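Long-range contacts in monalysin (Pseudomonas entomophila, PDB 4MKO), which forms beta-barrel pores in host membranes, giving cytolytic and haemolytic activity that damages the Drosophila intestine and contributes to bacterial virulence: residues Y58-E63 with Q142-Y147; T74-L79 with S125-T130; F138-V143 with R185-V190. All blocks are in the same frame, centred on the assembly; numbering follows the deposited sequence. Where two conformers were deposited one is given.

Contact 1 of 3, residues Y58-E63 with Q142-Y147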
loop_
_atom_site.group_PDB
_atom_site.type_symbol
_atom_site.label_atom_id
_atom_site.label_comp_id
_atom_site.label_asym_id
_atom_site.label_seq_id
_atom_site.Cartn_x
_atom_site.Cartn_y
_atom_site.Cartn_z
ATOM N N TYR A 58 4.408 -4.046 -0.186
ATOM C CA TYR A 58 5.597 -4.391 0.597
ATOM C C TYR A 58 5.231 -5.110 1.876
ATOM O O TYR A 58 4.060 -5.139 2.261
ATOM C CB TYR A 58 6.512 -3.177 0.844
ATOM C CG TYR A 58 5.950 -2.176 1.821
ATOM C CD1 TYR A 58 5.071 -1.180 1.401
ATOM C CD2 TYR A 58 6.340 -2.182 3.158
ATOM C CE1 TYR A 58 4.571 -0.236 2.293
ATOM C CE2 TYR A 58 5.844 -1.242 4.060
ATOM C CZ TYR A 58 4.949 -0.278 3.621
ATOM O OH TYR A 58 4.453 0.661 4.474
ATOM N N LEU A 59 6.239 -5.667 2.538
ATOM C CA LEU A 59 6.034 -6.407 3.780
ATOM C C LEU A 59 6.345 -5.495 4.957
ATOM O O LEU A 59 7.473 -4.985 5.080
ATOM C CB LEU A 59 6.953 -7.636 3.790
ATOM C CG LEU A 59 6.593 -8.769 2.821
ATOM C CD1 LEU A 59 7.610 -9.891 2.913
ATOM C CD2 LEU A 59 5.194 -9.296 3.087
ATOM N N GLN A 60 5.342 -5.243 5.799
ATOM C CA GLN A 60 5.579 -4.391 6.957
ATOM C C GLN A 60 5.737 -5.253 8.199
ATOM O O GLN A 60 5.044 -6.252 8.370
ATOM C CB GLN A 60 4.501 -3.316 7.122
ATOM C CG GLN A 60 3.252 -3.752 7.867
ATOM C CD GLN A 60 2.315 -2.595 8.138
ATOM O OE1 GLN A 60 2.570 -1.431 7.768
ATOM N NE2 GLN A 60 1.174 -2.908 8.729
ATOM N N TYR A 61 6.670 -4.867 9.044
ATOM C CA TYR A 61 7.010 -5.603 10.263
ATOM C C TYR A 61 5.826 -5.805 11.225
ATOM O O TYR A 61 5.092 -4.857 11.503
ATOM C CB TYR A 61 8.143 -4.860 10.968
ATOM C CG TYR A 61 8.649 -5.557 12.210
ATOM C CD1 TYR A 61 9.504 -6.653 12.120
ATOM C CD2 TYR A 61 8.269 -5.124 13.479
ATOM C CE1 TYR A 61 9.973 -7.300 13.266
ATOM C CE2 TYR A 61 8.732 -5.759 14.630
ATOM C CZ TYR A 61 9.580 -6.849 14.518
ATOM O OH TYR A 61 10.033 -7.486 15.646
ATOM N N VAL A 62 5.646 -7.045 11.733
ATOM C CA VAL A 62 4.623 -7.344 12.738
ATOM C C VAL A 62 5.335 -7.642 14.076
ATOM O O VAL A 62 5.116 -6.927 15.052
ATOM C CB VAL A 62 3.644 -8.475 12.312
ATOM C CG1 VAL A 62 2.728 -8.895 13.467
ATOM C CG2 VAL A 62 2.821 -8.054 11.105
ATOM N N GLU A 63 6.183 -8.682 14.114
ATOM C CA GLU A 63 6.929 -9.076 15.315
ATOM C C GLU A 63 7.984 -10.132 15.033
ATOM O O GLU A 63 8.049 -10.692 13.933
ATOM C CB GLU A 63 5.984 -9.532 16.451
ATOM C CG GLU A 63 5.194 -10.797 16.158
ATOM C CD GLU A 63 4.439 -11.348 17.354
ATOM O OE1 GLU A 63 4.603 -12.552 17.659
ATOM O OE2 GLU A 63 3.659 -10.587 17.971
ATOM N N GLN A 142 3.273 -8.373 7.431
ATOM C CA GLN A 142 1.954 -8.333 6.778
ATOM C C GLN A 142 2.100 -7.559 5.461
ATOM O O GLN A 142 2.801 -6.543 5.413
ATOM C CB GLN A 142 0.889 -7.670 7.650
ATOM C CG GLN A 142 -0.528 -7.776 7.058
ATOM C CD GLN A 142 -1.646 -7.315 7.956
ATOM O OE1 GLN A 142 -1.440 -6.787 9.059
ATOM N NE2 GLN A 142 -2.866 -7.519 7.497
ATOM N N VAL A 143 1.396 -8.022 4.423
ATOM C CA VAL A 143 1.414 -7.365 3.105
ATOM C C VAL A 143 0.680 -6.040 3.177
ATOM O O VAL A 143 -0.476 -5.969 3.631
ATOM C CB VAL A 143 0.809 -8.277 1.995
ATOM C CG1 VAL A 143 0.663 -7.519 0.675
ATOM C CG2 VAL A 143 1.627 -9.564 1.811
ATOM N N VAL A 144 1.342 -4.999 2.667
ATOM C CA VAL A 144 0.789 -3.650 2.540
ATOM C C VAL A 144 0.625 -3.337 1.055
ATOM O O VAL A 144 1.555 -3.544 0.261
ATOM C CB VAL A 144 1.677 -2.591 3.218
ATOM C CG1 VAL A 144 1.169 -1.178 2.925
ATOM C CG2 VAL A 144 1.755 -2.817 4.727
ATOM N N LEU A 145 -0.559 -2.831 0.688
ATOM C CA LEU A 145 -0.879 -2.402 -0.666
ATOM C C LEU A 145 -0.788 -0.892 -0.697
ATOM O O LEU A 145 -1.441 -0.215 0.097
ATOM C CB LEU A 145 -2.279 -2.886 -1.121
ATOM C CG LEU A 145 -2.493 -4.405 -1.062
ATOM C CD1 LEU A 145 -3.980 -4.771 -1.248
ATOM C CD2 LEU A 145 -1.585 -5.150 -2.079
ATOM N N VAL A 146 0.052 -0.369 -1.597
ATOM C CA VAL A 146 0.309 1.071 -1.736
ATOM C C VAL A 146 -0.301 1.625 -3.013
ATOM O O VAL A 146 -0.097 1.067 -4.099
ATOM C CB VAL A 146 1.828 1.393 -1.656
ATOM C CG1 VAL A 146 2.072 2.907 -1.690
ATOM C CG2 VAL A 146 2.456 0.777 -0.396
ATOM N N TYR A 147 -0.994 2.770 -2.878
ATOM C CA TYR A 147 -1.683 3.439 -3.985
ATOM C C TYR A 147 -1.176 4.856 -4.182
ATOM O O TYR A 147 -0.818 5.526 -3.205
ATOM C CB TYR A 147 -3.217 3.478 -3.698
ATOM C CG TYR A 147 -3.781 2.093 -3.496
ATOM C CD1 TYR A 147 -3.689 1.458 -2.258
ATOM C CD2 TYR A 147 -4.268 1.355 -4.572
ATOM C CE1 TYR A 147 -4.116 0.147 -2.086
ATOM C CE2 TYR A 147 -4.720 0.045 -4.406
ATOM C CZ TYR A 147 -4.618 -0.561 -3.163
ATOM O OH TYR A 147 -5.057 -1.847 -2.973
HETATM O O HOH W 1 0.485 -5.225 10.173
#
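Y58 to Q60 pair with Q142 to V144 in a buried antiparallel strand contact near the centre of the molecule, where strands 46-67 and 136-151 run side by side in the large mixed sheet. The hydrogen-bonded pairs Y58 with V144 and Q60 with Q142 flank the non-hydrogen-bonded pair L59 with V143. Of their four backbone bonds the straightest runs from Q60 N to Q142 O (2.9 Å, 174°). On the face carrying Y58, Q60, Q142 and V144, both methyls of V144 are in use. V144 CG1 lies 3.6 Å from Y58 CE1, and V144 CB sits over one face of the Y58 ring in a CH-pi contact. A chi1 of 71° places that ring above the partner strand, where V146 CG2 meets its edge 3.6 Å from Y58 CE1. The second methyl, V144 CG2, is crossed at about a right angle by the extended Q60 chain, 3.4 Å from Q60 OE1. A water joins the two amides, accepting from Q60 NE2 (2.8 Å) and donating to Q142 OE1 (2.7 Å), while Q142 NE2 reaches T80 O and Q184 O. On the other face L59 CD2 touches V143 CG2 at 3.8 Å. Beyond Q60 the regular pairing is interrupted: V62 and E63 both face I140, a classic beta bulge in a long strand of this aerolysin-like fold.

Contact 2 of 3, residues T74-L79 with S125-T130; sequences TLSYQL and SFTDTT
Y77 OH meets T130 OG1 at 2.7 Å in a hydrogen bond that either hydroxyl could donate, and lies equally near D128 OD2 (2.7 Å), a weak bond whose proton is not settled. R187, on strand 173-191, also joins this cluster. T130 OG1 comes in at the edge of the tyrosine ring, whose plane stands nearly perpendicular (84°) to the D128 carboxylate. Elsewhere Q78 bends back at chi2 (-57°), and its NE2 gives T127 OG1 an almost straight bond of 3.0 Å within the amide plane. Six backbone bonds tie L75 to T130, Y77 to D128 and L79 to F126. The carbonyl D128 O, accepting from Y77 N, also sits 3.6 Å above the centre of the Y77 ring. At the far end L79 CB lies over the F126 ring, 4.0 Å from its centroid, and L79 CD1 rests on D128 CB (3.7 Å). S76, Q78, T127 and T129 make one face hydrophilic; L75, Y77 and L79 turn the other toward strands 46-67 and 136-151. The nearby arginine would probably stabilise D128 as a carboxylate and ties the polar cluster of this antiparallel strand pair, part of the probable pore-forming region, to the neighbouring sheet.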
loop_
_atom_site.group_PDB
_atom_site.type_symbol
_atom_site.label_atom_id
_atom_site.label_comp_id
_atom_site.label_asym_id
_atom_site.label_seq_id
_atom_site.Cartn_x
_atom_site.Cartn_y
_atom_site.Cartn_z
ATOM N N THR A 74 0.839 -22.295 19.716
ATOM C CA THR A 74 -0.053 -21.521 18.858
ATOM C C THR A 74 0.224 -20.052 19.165
ATOM O O THR A 74 -0.207 -19.529 20.191
ATOM C CB THR A 74 -1.519 -21.954 19.044
ATOM O OG1 THR A 74 -1.618 -23.324 18.671
ATOM C CG2 THR A 74 -2.493 -21.124 18.197
ATOM N N LEU A 75 0.994 -19.404 18.295
ATOM C CA LEU A 75 1.361 -18.010 18.457
ATOM C C LEU A 75 0.234 -17.082 18.039
ATOM O O LEU A 75 -0.289 -17.232 16.946
ATOM C CB LEU A 75 2.635 -17.713 17.631
ATOM C CG LEU A 75 3.316 -16.381 17.928
ATOM C CD1 LEU A 75 4.092 -16.440 19.254
ATOM C CD2 LEU A 75 4.269 -16.022 16.833
ATOM N N SER A 76 -0.121 -16.118 18.903
ATOM C CA SER A 76 -1.131 -15.089 18.629
ATOM C C SER A 76 -0.387 -13.783 18.365
ATOM O O SER A 76 0.537 -13.432 19.107
ATOM C CB SER A 76 -2.058 -14.894 19.827
ATOM O OG SER A 76 -3.041 -15.911 19.895
ATOM N N TYR A 77 -0.793 -13.056 17.328
ATOM C CA TYR A 77 -0.145 -11.782 16.984
ATOM C C TYR A 77 -1.186 -10.878 16.381
ATOM O O TYR A 77 -2.224 -11.361 15.911
ATOM C CB TYR A 77 1.058 -11.981 16.027
ATOM C CG TYR A 77 0.769 -12.925 14.881
ATOM C CD1 TYR A 77 0.206 -12.463 13.693
ATOM C CD2 TYR A 77 0.989 -14.296 15.010
ATOM C CE1 TYR A 77 -0.092 -13.338 12.645
ATOM C CE2 TYR A 77 0.660 -15.181 13.986
ATOM C CZ TYR A 77 0.127 -14.699 12.802
ATOM O OH TYR A 77 -0.182 -15.593 11.801
ATOM N N GLN A 78 -0.919 -9.575 16.382
ATOM C CA GLN A 78 -1.871 -8.616 15.864
ATOM C C GLN A 78 -1.601 -8.233 14.426
ATOM O O GLN A 78 -0.509 -7.768 14.106
ATOM C CB GLN A 78 -1.903 -7.346 16.744
ATOM C CG GLN A 78 -2.394 -7.564 18.190
ATOM C CD GLN A 78 -3.772 -8.170 18.244
ATOM O OE1 GLN A 78 -4.764 -7.539 17.872
ATOM N NE2 GLN A 78 -3.852 -9.435 18.644
ATOM N N LEU A 79 -2.600 -8.415 13.570
ATOM C CA LEU A 79 -2.553 -7.926 12.191
ATOM C C LEU A 79 -3.544 -6.775 12.131
ATOM O O LEU A 79 -4.259 -6.527 13.109
ATOM C CB LEU A 79 -2.920 -9.026 11.180
ATOM C CG LEU A 79 -2.004 -10.261 11.108
ATOM C CD1 LEU A 79 -2.495 -11.227 10.037
ATOM C CD2 LEU A 79 -0.539 -9.893 10.822
ATOM N N SER A 125 -7.268 -3.440 14.370
ATOM C CA SER A 125 -6.419 -4.579 14.721
ATOM C C SER A 125 -7.278 -5.833 14.891
ATOM O O SER A 125 -8.464 -5.735 15.234
ATOM C CB SER A 125 -5.643 -4.304 16.006
ATOM O OG SER A 125 -6.525 -4.205 17.111
ATOM N N PHE A 126 -6.688 -7.002 14.634
ATOM C CA PHE A 126 -7.345 -8.301 14.799
ATOM C C PHE A 126 -6.290 -9.334 15.102
ATOM O O PHE A 126 -5.141 -9.198 14.666
ATOM C CB PHE A 126 -8.230 -8.706 13.606
ATOM C CG PHE A 126 -7.511 -9.064 12.332
ATOM C CD1 PHE A 126 -7.095 -8.073 11.445
ATOM C CD2 PHE A 126 -7.292 -10.394 11.989
ATOM C CE1 PHE A 126 -6.453 -8.410 10.252
ATOM C CE2 PHE A 126 -6.647 -10.731 10.795
ATOM C CZ PHE A 126 -6.241 -9.735 9.927
ATOM N N THR A 127 -6.678 -10.363 15.866
ATOM C CA THR A 127 -5.779 -11.427 16.267
ATOM C C THR A 127 -5.716 -12.491 15.186
ATOM O O THR A 127 -6.755 -12.949 14.692
ATOM C CB THR A 127 -6.246 -12.030 17.621
ATOM O OG1 THR A 127 -6.412 -10.965 18.559
ATOM C CG2 THR A 127 -5.268 -13.070 18.185
ATOM N N ASP A 128 -4.497 -12.909 14.856
ATOM C CA ASP A 128 -4.269 -14.012 13.942
ATOM C C ASP A 128 -3.380 -15.023 14.664
ATOM O O ASP A 128 -2.618 -14.642 15.558
ATOM C CB ASP A 128 -3.652 -13.538 12.616
ATOM C CG ASP A 128 -3.648 -14.615 11.555
ATOM O OD1 ASP A 128 -4.712 -15.227 11.331
ATOM O OD2 ASP A 128 -2.585 -14.828 10.928
ATOM N N THR A 129 -3.537 -16.312 14.349
ATOM C CA THR A 129 -2.730 -17.343 15.006
ATOM C C THR A 129 -2.085 -18.256 13.995
ATOM O O THR A 129 -2.664 -18.486 12.936
ATOM C CB THR A 129 -3.585 -18.190 16.003
ATOM O OG1 THR A 129 -4.558 -18.949 15.282
ATOM C CG2 THR A 129 -4.261 -17.350 17.104
ATOM N N THR A 130 -0.910 -18.812 14.345
ATOM C CA THR A 130 -0.183 -19.821 13.577
ATOM C C THR A 130 0.473 -20.793 14.561
ATOM O O THR A 130 1.186 -20.357 15.473
ATOM C CB THR A 130 0.853 -19.199 12.606
ATOM O OG1 THR A 130 0.178 -18.306 11.721
ATOM C CG2 THR A 130 1.580 -20.254 11.766
#

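Contact 3 of 3, residues F138-V143 with R185-V190; sequences FVIYQV and RKRVIV. With ACT (acetate ion), chain J.
Y141 and V190 mark the tight end of this antiparallel contact between strands 136-151 and 173-191. The ring meets the valine edge-on, Y141 CE2 lying 3.5 Å from V190 CG2; with V190 CG1 at chi1 -69°, CG2 falls between the backbone N and the carbonyl carbon. A195, in a nearby loop, touches both side chains. Next along, V139 and V190 exchange two backbone bonds, as do Y141 and V188, with 2.9 Å from Y141 N to V188 O. The opposite face is packed by isoleucines: the I140 and I189 side chains run alongside each other, with I140 CG1 3.8 Å from I189 CG1. I189 CG2 meets F138 CB, also at 3.8 Å. Beside the non-hydrogen-bonded pair Q142 with R187, R187 CA makes a CA-H...O contact of 3.1 Å with Y141 O.

The looser, solvent side lies toward the start of segment 185-190, where R185 is exposed and the ends of K186 and R187 lead away from strand 136-151. R187 keeps its CB against Y141 O (3.3 Å), but its chain bends at chi2 (92°) and carries the guanidinium off to the neighbouring strand pair; I189 CD1 sits over the rim of one face of that group. K186 repeats the pattern. K186 CB rests on V143 CG2 at 3.8 Å and its carbonyl accepts a nearly straight bond from V143 N. Beyond CD, in the conformer given, K186 NZ tentatively bonds to an acetate oxygen, ACT O (2.8 Å), probably from the crystallisation liquor, and to D17. At R185 the chain turns a corner. With strand 46-67 on its other flank, strand 136-151 is thus an interior strand, antiparallel to both neighbours, of the long twisted sheet that characterises aerolysin-like toxins.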
loop_
_atom_site.group_PDB
_atom_site.type_symbol
_atom_site.label_atom_id
_atom_site.label_comp_id
_atom_site.label_asym_id
_atom_site.label_seq_id
_atom_site.Cartn_x
_atom_site.Cartn_y
_atom_site.Cartn_z
ATOM N N PHE A 138 12.065 -16.302 14.216
ATOM C CA PHE A 138 11.204 -16.021 13.066
ATOM C C PHE A 138 10.653 -14.611 13.118
ATOM O O PHE A 138 10.373 -14.083 14.200
ATOM C CB PHE A 138 10.028 -17.027 13.016
ATOM C CG PHE A 138 10.465 -18.463 13.206
ATOM C CD1 PHE A 138 11.032 -19.176 12.160
ATOM C CD2 PHE A 138 10.412 -19.063 14.461
ATOM C CE1 PHE A 138 11.488 -20.491 12.347
ATOM C CE2 PHE A 138 10.854 -20.380 14.646
ATOM C CZ PHE A 138 11.386 -21.086 13.584
ATOM N N VAL A 139 10.488 -14.014 11.938
ATOM C CA VAL A 139 9.956 -12.657 11.788
ATOM C C VAL A 139 8.662 -12.776 11.015
ATOM O O VAL A 139 8.596 -13.503 10.025
ATOM C CB VAL A 139 10.942 -11.665 11.105
ATOM C CG1 VAL A 139 10.426 -10.232 11.230
ATOM C CG2 VAL A 139 12.360 -11.781 11.694
ATOM N N ILE A 140 7.641 -12.081 11.492
ATOM C CA ILE A 140 6.323 -12.042 10.885
ATOM C C ILE A 140 6.132 -10.684 10.242
ATOM O O ILE A 140 6.398 -9.659 10.875
ATOM C CB ILE A 140 5.231 -12.315 11.941
ATOM C CG1 ILE A 140 5.519 -13.657 12.663
ATOM C CG2 ILE A 140 3.832 -12.288 11.290
ATOM C CD1 ILE A 140 4.574 -13.968 13.837
ATOM N N TYR A 141 5.609 -10.682 9.007
ATOM C CA TYR A 141 5.306 -9.445 8.275
ATOM C C TYR A 141 3.895 -9.525 7.724
ATOM O O TYR A 141 3.388 -10.629 7.532
ATOM C CB TYR A 141 6.246 -9.278 7.067
ATOM C CG TYR A 141 7.719 -9.414 7.363
ATOM C CD1 TYR A 141 8.487 -8.305 7.711
ATOM C CD2 TYR A 141 8.360 -10.648 7.254
ATOM C CE1 TYR A 141 9.858 -8.425 7.960
ATOM C CE2 TYR A 141 9.726 -10.778 7.507
ATOM C CZ TYR A 141 10.477 -9.660 7.823
ATOM O OH TYR A 141 11.828 -9.807 8.056
ATOM N N GLN A 142 3.273 -8.373 7.431
ATOM C CA GLN A 142 1.954 -8.333 6.778
ATOM C C GLN A 142 2.100 -7.559 5.461
ATOM O O GLN A 142 2.801 -6.543 5.413
ATOM C CB GLN A 142 0.889 -7.670 7.650
ATOM C CG GLN A 142 -0.528 -7.776 7.058
ATOM C CD GLN A 142 -1.646 -7.315 7.956
ATOM O OE1 GLN A 142 -1.440 -6.787 9.059
ATOM N NE2 GLN A 142 -2.866 -7.519 7.497
ATOM N N VAL A 143 1.396 -8.022 4.423
ATOM C CA VAL A 143 1.414 -7.365 3.105
ATOM C C VAL A 143 0.680 -6.040 3.177
ATOM O O VAL A 143 -0.476 -5.969 3.631
ATOM C CB VAL A 143 0.809 -8.277 1.995
ATOM C CG1 VAL A 143 0.663 -7.519 0.675
ATOM C CG2 VAL A 143 1.627 -9.564 1.811
ATOM N N ARG A 185 -5.099 -9.326 3.679
ATOM C CA ARG A 185 -5.201 -10.442 4.631
ATOM C C ARG A 185 -4.168 -11.523 4.244
ATOM O O ARG A 185 -4.518 -12.646 3.866
ATOM C CB ARG A 185 -6.634 -10.993 4.670
ATOM C CG ARG A 185 -6.855 -11.889 5.894
ATOM C CD ARG A 185 -8.316 -12.122 6.227
ATOM N NE ARG A 185 -9.060 -12.713 5.122
ATOM C CZ ARG A 185 -9.255 -14.013 4.951
ATOM N NH1 ARG A 185 -8.728 -14.887 5.801
ATOM N NH2 ARG A 185 -9.966 -14.453 3.918
ATOM N N LYS A 186 -2.882 -11.142 4.336
ATOM C CA LYS A 186 -1.752 -11.983 3.976
ATOM C C LYS A 186 -0.571 -11.641 4.873
ATOM O O LYS A 186 -0.235 -10.461 5.047
ATOM C CB LYS A 186 -1.415 -11.725 2.506
ATOM C CG LYS A 186 -0.555 -12.763 1.847
ATOM C CD LYS A 186 -0.545 -12.597 0.332
ATOM C CE LYS A 186 -1.829 -13.048 -0.331
ATOM N NZ LYS A 186 -1.716 -13.003 -1.810
ATOM N N ARG A 187 0.035 -12.665 5.455
ATOM C CA ARG A 187 1.188 -12.492 6.324
ATOM C C ARG A 187 2.245 -13.534 5.969
ATOM O O ARG A 187 1.908 -14.644 5.557
ATOM C CB ARG A 187 0.784 -12.562 7.813
ATOM C CG ARG A 187 0.348 -13.952 8.301
ATOM C CD ARG A 187 1.498 -14.766 8.868
ATOM N NE ARG A 187 1.066 -16.122 9.229
ATOM C CZ ARG A 187 1.043 -17.171 8.411
ATOM N NH1 ARG A 187 1.396 -17.040 7.136
ATOM N NH2 ARG A 187 0.642 -18.358 8.857
ATOM N N VAL A 188 3.506 -13.178 6.174
ATOM C CA VAL A 188 4.657 -14.012 5.864
ATOM C C VAL A 188 5.408 -14.262 7.158
ATOM O O VAL A 188 5.598 -13.331 7.932
ATOM C CB VAL A 188 5.568 -13.279 4.829
ATOM C CG1 VAL A 188 6.833 -14.082 4.504
ATOM C CG2 VAL A 188 4.798 -12.951 3.541
ATOM N N ILE A 189 5.893 -15.495 7.350
ATOM C CA ILE A 189 6.755 -15.855 8.487
ATOM C C ILE A 189 8.038 -16.411 7.892
ATOM O O ILE A 189 7.981 -17.343 7.096
ATOM C CB ILE A 189 6.098 -16.845 9.504
ATOM C CG1 ILE A 189 4.728 -16.331 10.022
ATOM C CG2 ILE A 189 7.063 -17.078 10.681
ATOM C CD1 ILE A 189 3.971 -17.347 10.895
ATOM N N VAL A 190 9.195 -15.817 8.237
ATOM C CA VAL A 190 10.485 -16.273 7.726
ATOM C C VAL A 190 11.494 -16.465 8.859
ATOM O O VAL A 190 11.500 -15.642 9.783
ATOM C CB VAL A 190 11.083 -15.380 6.600
ATOM C CG1 VAL A 190 10.269 -15.473 5.304
ATOM C CG2 VAL A 190 11.253 -13.934 7.047
HETATM C C ACT J . -5.361 -13.893 -2.858
HETATM O O ACT J . -4.202 -13.440 -2.909
HETATM O OXT ACT J . -6.368 -13.385 -3.431
HETATM C CH3 ACT J . -5.561 -15.172 -2.036
#

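Contacts 1 and 3 lie in one sheet, their centres about 8 Å apart, and share Q142 and V143 on strand 136-151. The bulge of contact 1 reaches contact 3 through probable hydrogen bonds from V62 N to I140 O (2.9 Å) and I140 N to E63 O (2.8 Å). Contact 2 is a separate two-stranded antiparallel sheet lying against this one, its centre about 15 Å from that of contact 1 and 11 Å from that of contact 3. Apolar packing of L75 on I140 accompanies two arginine bonds, R187 NE to Y77 OH and R187 NH2 to T130 OG1, both 2.9 Å. A bound mercury ion lies about 5 Å from the V146 side chain.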